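Local atomic coordinates of ESX-1 secretion-associated protein EspB (Mycobacterium marinum, PDB entry 7P0Z), a protein that is secreted through the mycobacterial ESX-1 system and assembles into a ring of seven copies, consistent with a channel-like role in protein transport. Residues E49-S54 with A205-Q210; T74-A79 with R173-W178. All blocks are in the same frame, centred on the assembly; numbering follows the deposited sequence.

Contact 1: E49-S54 with A205-Q210; sequences EQLAVS and ASLAKQ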
loop_
_atom_site.group_PDB
_atom_site.type_symbol
_atom_site.label_atom_id
_atom_site.label_comp_id
_atom_site.label_asym_id
_atom_site.label_seq_id
_atom_site.Cartn_x
_atom_site.Cartn_y
_atom_site.Cartn_z
ATOM N N GLU A 49 14.931 11.596 -28.348
ATOM C CA GLU A 49 13.893 12.528 -28.744
ATOM C C GLU A 49 12.957 12.847 -27.591
ATOM O O GLU A 49 12.516 13.988 -27.447
ATOM C CB GLU A 49 13.140 11.974 -29.934
ATOM C CG GLU A 49 13.681 12.502 -31.203
ATOM C CD GLU A 49 13.510 11.547 -32.331
ATOM O OE1 GLU A 49 12.650 10.652 -32.222
ATOM O OE2 GLU A 49 14.236 11.678 -33.337
ATOM N N GLN A 50 12.652 11.862 -26.756
ATOM C CA GLN A 50 11.861 12.124 -25.566
ATOM C C GLN A 50 12.549 13.137 -24.667
ATOM O O GLN A 50 11.910 14.061 -24.162
ATOM C CB GLN A 50 11.610 10.825 -24.812
ATOM C CG GLN A 50 10.803 10.972 -23.532
ATOM C CD GLN A 50 9.438 11.587 -23.748
ATOM O OE1 GLN A 50 8.529 10.933 -24.223
ATOM N NE2 GLN A 50 9.295 12.844 -23.402
ATOM N N LEU A 51 13.858 12.987 -24.472
ATOM C CA LEU A 51 14.606 13.951 -23.679
ATOM C C LEU A 51 14.582 15.333 -24.300
ATOM O O LEU A 51 14.429 16.330 -23.594
ATOM C CB LEU A 51 16.044 13.493 -23.497
ATOM C CG LEU A 51 16.237 12.434 -22.430
ATOM C CD1 LEU A 51 17.677 12.013 -22.354
ATOM C CD2 LEU A 51 15.774 12.969 -21.105
ATOM N N ALA A 52 14.758 15.421 -25.610
ATOM C CA ALA A 52 14.744 16.729 -26.243
ATOM C C ALA A 52 13.401 17.412 -26.053
ATOM O O ALA A 52 13.337 18.608 -25.748
ATOM C CB ALA A 52 15.082 16.597 -27.720
ATOM N N VAL A 53 12.317 16.660 -26.206
ATOM C CA VAL A 53 10.992 17.236 -26.052
ATOM C C VAL A 53 10.754 17.664 -24.614
ATOM O O VAL A 53 10.200 18.738 -24.357
ATOM C CB VAL A 53 9.922 16.246 -26.537
ATOM C CG1 VAL A 53 8.562 16.821 -26.338
ATOM C CG2 VAL A 53 10.110 15.975 -27.993
ATOM N N SER A 54 11.157 16.841 -23.657
ATOM C CA SER A 54 10.998 17.217 -22.262
ATOM C C SER A 54 11.784 18.476 -21.936
ATOM O O SER A 54 11.306 19.342 -21.199
ATOM C CB SER A 54 11.434 16.071 -21.366
ATOM O OG SER A 54 10.411 15.120 -21.240
ATOM N N ALA A 205 16.138 18.186 -12.145
ATOM C CA ALA A 205 16.922 17.091 -11.611
ATOM C C ALA A 205 16.489 15.770 -12.212
ATOM O O ALA A 205 17.325 14.943 -12.565
ATOM C CB ALA A 205 16.807 17.048 -10.096
ATOM N N SER A 206 15.189 15.548 -12.323
ATOM C CA SER A 206 14.724 14.295 -12.884
ATOM C C SER A 206 15.120 14.171 -14.346
ATOM O O SER A 206 15.394 13.071 -14.835
ATOM C CB SER A 206 13.220 14.183 -12.711
ATOM O OG SER A 206 12.549 14.777 -13.791
ATOM N N LEU A 207 15.176 15.291 -15.045
ATOM C CA LEU A 207 15.651 15.293 -16.414
ATOM C C LEU A 207 17.098 14.824 -16.489
ATOM O O LEU A 207 17.450 13.940 -17.283
ATOM C CB LEU A 207 15.512 16.702 -16.959
ATOM C CG LEU A 207 15.529 16.935 -18.443
ATOM C CD1 LEU A 207 14.292 16.291 -19.025
ATOM C CD2 LEU A 207 15.531 18.408 -18.694
ATOM N N ALA A 208 17.951 15.404 -15.654
ATOM C CA ALA A 208 19.350 14.995 -15.647
ATOM C C ALA A 208 19.487 13.546 -15.220
ATOM O O ALA A 208 20.340 12.813 -15.727
ATOM C CB ALA A 208 20.164 15.901 -14.732
ATOM N N LYS A 209 18.653 13.122 -14.287
ATOM C CA LYS A 209 18.686 11.750 -13.829
ATOM C C LYS A 209 18.376 10.785 -14.961
ATOM O O LYS A 209 19.041 9.759 -15.110
ATOM C CB LYS A 209 17.705 11.585 -12.683
ATOM C CG LYS A 209 17.717 10.242 -12.099
ATOM C CD LYS A 209 16.684 10.086 -11.040
ATOM C CE LYS A 209 16.648 8.652 -10.575
ATOM N NZ LYS A 209 15.584 8.397 -9.579
ATOM N N GLN A 210 17.380 11.105 -15.779
ATOM C CA GLN A 210 17.071 10.260 -16.920
ATOM C C GLN A 210 18.216 10.228 -17.919
ATOM O O GLN A 210 18.521 9.178 -18.491
ATOM C CB GLN A 210 15.805 10.736 -17.604
ATOM C CG GLN A 210 14.553 10.434 -16.874
ATOM C CD GLN A 210 13.364 10.865 -17.665
ATOM O OE1 GLN A 210 13.446 11.798 -18.440
ATOM N NE2 GLN A 210 12.257 10.173 -17.506
#
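L51 of helix 42-81 and Q210 of helix 181-224 meet with their side chains set aslant to each other, the L51 methyl CD2 lying against the glutamine. That methyl touches the two ends of the Q210 side chain, 3.7 Å from the amide oxygen OE1 and 4.2 Å from CB. It also meets L207, whose CD1 is 4.2 Å from L51 CD2. L207 turns that CD1 onto S54 as well, at 3.7 Å from S54 CB, so each leucine offers a single methyl to two neighbours. The torsions account for these approaches. L51 keeps CG anti to its carbonyl carbon (chi1 -79°), while L207 has CG anti to the nitrogen (chi1 -162°), and both branches reach into the interface although neither CB points straight across.

S54 OG and the amide nitrogen of Q210 are bonded outside the pair, to V274 N and E272 O, which ties the 271-274 region beside the two helices. M151 of helix 149-166 touches L51, and W158 touches L207. Q50 NE2, one turn before S54 on helix 42-81, is hydrogen-bonded to Q166 OE1 of a second subunit and weakly to S54 OG.

The segment axes run at 164° to each other and approach to 11.0 Å, a distance much of which the leucine branches span. This is near-antiparallel helix packing, as in the elongated PE-PPE bundle.

Contact 2: T74-A79 with R173-W178; sequences TSLRNA and RIFENW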
loop_
_atom_site.group_PDB
_atom_site.type_symbol
_atom_site.label_atom_id
_atom_site.label_comp_id
_atom_site.label_asym_id
_atom_site.label_seq_id
_atom_site.Cartn_x
_atom_site.Cartn_y
_atom_site.Cartn_z
ATOM N N THR A 74 5.219 43.936 -10.607
ATOM C CA THR A 74 4.283 45.025 -10.823
ATOM C C THR A 74 3.330 45.183 -9.650
ATOM O O THR A 74 3.064 46.303 -9.206
ATOM C CB THR A 74 3.514 44.804 -12.118
ATOM O OG1 THR A 74 4.435 44.686 -13.193
ATOM C CG2 THR A 74 2.608 45.942 -12.383
ATOM N N SER A 75 2.809 44.082 -9.132
ATOM C CA SER A 75 1.916 44.193 -7.990
ATOM C C SER A 75 2.630 44.779 -6.784
ATOM O O SER A 75 2.040 45.544 -6.020
ATOM C CB SER A 75 1.309 42.841 -7.646
ATOM O OG SER A 75 0.400 42.439 -8.637
ATOM N N LEU A 76 3.892 44.424 -6.586
ATOM C CA LEU A 76 4.633 45.001 -5.477
ATOM C C LEU A 76 4.819 46.496 -5.653
ATOM O O LEU A 76 4.740 47.252 -4.688
ATOM C CB LEU A 76 5.983 44.325 -5.323
ATOM C CG LEU A 76 5.960 42.904 -4.793
ATOM C CD1 LEU A 76 7.301 42.264 -5.027
ATOM C CD2 LEU A 76 5.618 42.900 -3.343
ATOM N N ARG A 77 5.093 46.941 -6.870
ATOM C CA ARG A 77 5.242 48.370 -7.091
ATOM C C ARG A 77 3.940 49.108 -6.845
ATOM O O ARG A 77 3.940 50.207 -6.288
ATOM C CB ARG A 77 5.761 48.632 -8.488
ATOM C CG ARG A 77 7.138 48.143 -8.639
ATOM C CD ARG A 77 7.736 48.563 -9.906
ATOM N NE ARG A 77 9.028 47.934 -10.064
ATOM C CZ ARG A 77 9.231 46.862 -10.810
ATOM N NH1 ARG A 77 8.222 46.324 -11.466
ATOM N NH2 ARG A 77 10.437 46.336 -10.904
ATOM N N ASN A 78 2.820 48.518 -7.232
ATOM C CA ASN A 78 1.546 49.147 -6.925
ATOM C C ASN A 78 1.318 49.217 -5.423
ATOM O O ASN A 78 0.906 50.254 -4.883
ATOM C CB ASN A 78 0.417 48.398 -7.618
ATOM C CG ASN A 78 0.503 48.488 -9.117
ATOM O OD1 ASN A 78 1.297 49.241 -9.664
ATOM N ND2 ASN A 78 -0.319 47.716 -9.793
ATOM N N ALA A 79 1.595 48.123 -4.729
ATOM C CA ALA A 79 1.438 48.110 -3.287
ATOM C C ALA A 79 2.316 49.162 -2.630
ATOM O O ALA A 79 1.940 49.753 -1.619
ATOM C CB ALA A 79 1.761 46.725 -2.747
ATOM N N ARG A 173 12.038 35.631 0.034
ATOM C CA ARG A 173 11.997 35.698 1.480
ATOM C C ARG A 173 10.965 36.712 1.950
ATOM O O ARG A 173 10.544 37.601 1.217
ATOM C CB ARG A 173 13.364 36.062 2.026
ATOM C CG ARG A 173 13.746 37.452 1.738
ATOM C CD ARG A 173 15.162 37.686 2.086
ATOM N NE ARG A 173 15.550 39.040 1.754
ATOM C CZ ARG A 173 15.901 39.429 0.543
ATOM N NH1 ARG A 173 15.891 38.569 -0.450
ATOM N NH2 ARG A 173 16.245 40.677 0.323
ATOM N N ILE A 174 10.545 36.547 3.200
ATOM C CA ILE A 174 9.640 37.481 3.839
ATOM C C ILE A 174 10.278 38.856 3.965
ATOM O O ILE A 174 11.491 39.026 3.852
ATOM C CB ILE A 174 9.247 36.945 5.219
ATOM C CG1 ILE A 174 10.502 36.812 6.062
ATOM C CG2 ILE A 174 8.537 35.633 5.105
ATOM C CD1 ILE A 174 10.223 36.461 7.452
ATOM N N PHE A 175 9.442 39.845 4.213
ATOM C CA PHE A 175 9.911 41.211 4.345
ATOM C C PHE A 175 10.370 41.480 5.763
ATOM O O PHE A 175 9.850 40.915 6.718
ATOM C CB PHE A 175 8.807 42.185 3.975
ATOM C CG PHE A 175 8.266 41.976 2.614
ATOM C CD1 PHE A 175 8.973 42.379 1.507
ATOM C CD2 PHE A 175 7.041 41.381 2.435
ATOM C CE1 PHE A 175 8.469 42.181 0.251
ATOM C CE2 PHE A 175 6.533 41.184 1.181
ATOM C CZ PHE A 175 7.247 41.586 0.088
ATOM N N GLU A 176 11.354 42.354 5.895
ATOM C CA GLU A 176 11.746 42.811 7.220
ATOM C C GLU A 176 10.738 43.791 7.792
ATOM O O GLU A 176 10.101 43.522 8.809
ATOM C CB GLU A 176 13.109 43.471 7.164
ATOM C CG GLU A 176 14.190 42.593 6.717
ATOM C CD GLU A 176 15.452 43.365 6.443
ATOM O OE1 GLU A 176 15.351 44.542 6.052
ATOM O OE2 GLU A 176 16.550 42.811 6.641
ATOM N N ASN A 177 10.563 44.928 7.136
ATOM C CA ASN A 177 9.866 46.053 7.727
ATOM C C ASN A 177 8.484 46.290 7.162
ATOM O O ASN A 177 7.893 47.323 7.448
ATOM C CB ASN A 177 10.690 47.322 7.563
ATOM C CG ASN A 177 12.070 47.155 8.046
ATOM O OD1 ASN A 177 12.290 46.824 9.197
ATOM N ND2 ASN A 177 13.024 47.369 7.172
ATOM N N TRP A 178 7.946 45.392 6.372
ATOM C CA TRP A 178 6.638 45.620 5.798
ATOM C C TRP A 178 5.634 44.684 6.434
ATOM O O TRP A 178 5.921 43.510 6.646
ATOM C CB TRP A 178 6.654 45.437 4.293
ATOM C CG TRP A 178 5.425 45.929 3.675
ATOM C CD1 TRP A 178 4.609 46.886 4.153
ATOM C CD2 TRP A 178 4.826 45.447 2.487
ATOM N NE1 TRP A 178 3.543 47.056 3.331
ATOM C CE2 TRP A 178 3.651 46.182 2.291
ATOM C CE3 TRP A 178 5.175 44.475 1.554
ATOM C CZ2 TRP A 178 2.825 45.979 1.207
ATOM C CZ3 TRP A 178 4.355 44.272 0.487
ATOM C CH2 TRP A 178 3.191 45.019 0.317
#
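L76 and A79, one turn apart on the same face of helix 42-81, present two apolar bumps to a pair of aromatic rings, F175 and W178. The L76 methyl CD2 sits at the mouth of the notch between the rings, 4.0 Å from F175 CZ and 4.3 Å from W178 CZ3. F175 CZ and W178 CZ3 are themselves 4.0 Å apart, so the three groups form a nearly equilateral triangle. A79 supplies the smaller bump: its CB is 3.8 Å from W178 CH2, and the benzo corner of the indole settles into the shallow hollow between A79 CB and the longer leucine branch.

The edge of the indole comes over the rim of one F175 face. W178 CE3 stands 3.6 Å above the plane of F175, while F175 CZ meets the indole edge in its plane. W178 has CG anti to the backbone N (chi1 -168°), which carries the benzo part across to the helix; the nearest CA atoms, those of A79 and W178, are as much as 10.8 Å apart.

Around this core, helix 13-23 brings A20 to L76 and I16 to W178, and helix 181-224 sets C186 against L76, A183 against W178 and M190 against F175. The indole N-H is bonded to Y83 OH, which helps fix the ring's rotation. W178 opens a WxG sequence and Y83 a YxxxE one, consistent with the paired secretion motifs of this family.

Across the two segments the contact is entirely apolar, burying 133 Å² between methyls and ring carbons. This suggests that shape and burial, more than directional bonds, govern the fit; directional bonds lie around it, such as W178 NE1 to Y83 OH and F175 N to E187 OE2.

Both contacts start from helix 42-81 in the PE part of the chain and end in the PPE part, so each joins the two family regions. Contact 1 lies near the middle of the molecule, its centre about 3 Å from the chain centre, and pairs helix 42-81 with helix 181-224. Contact 2 lies toward one end, its centre about 33 Å from the chain centre, where the loop before helix 181-224 turns back. The two contact centres are about 36 Å apart and the nearest atoms about 22 Å, without touching. The chain order is 49-54, 74-79, 173-178, 205-210, so contact 2 falls between the segments of contact 1, consistent with antiparallel folding of the PPE part back along helix 42-81.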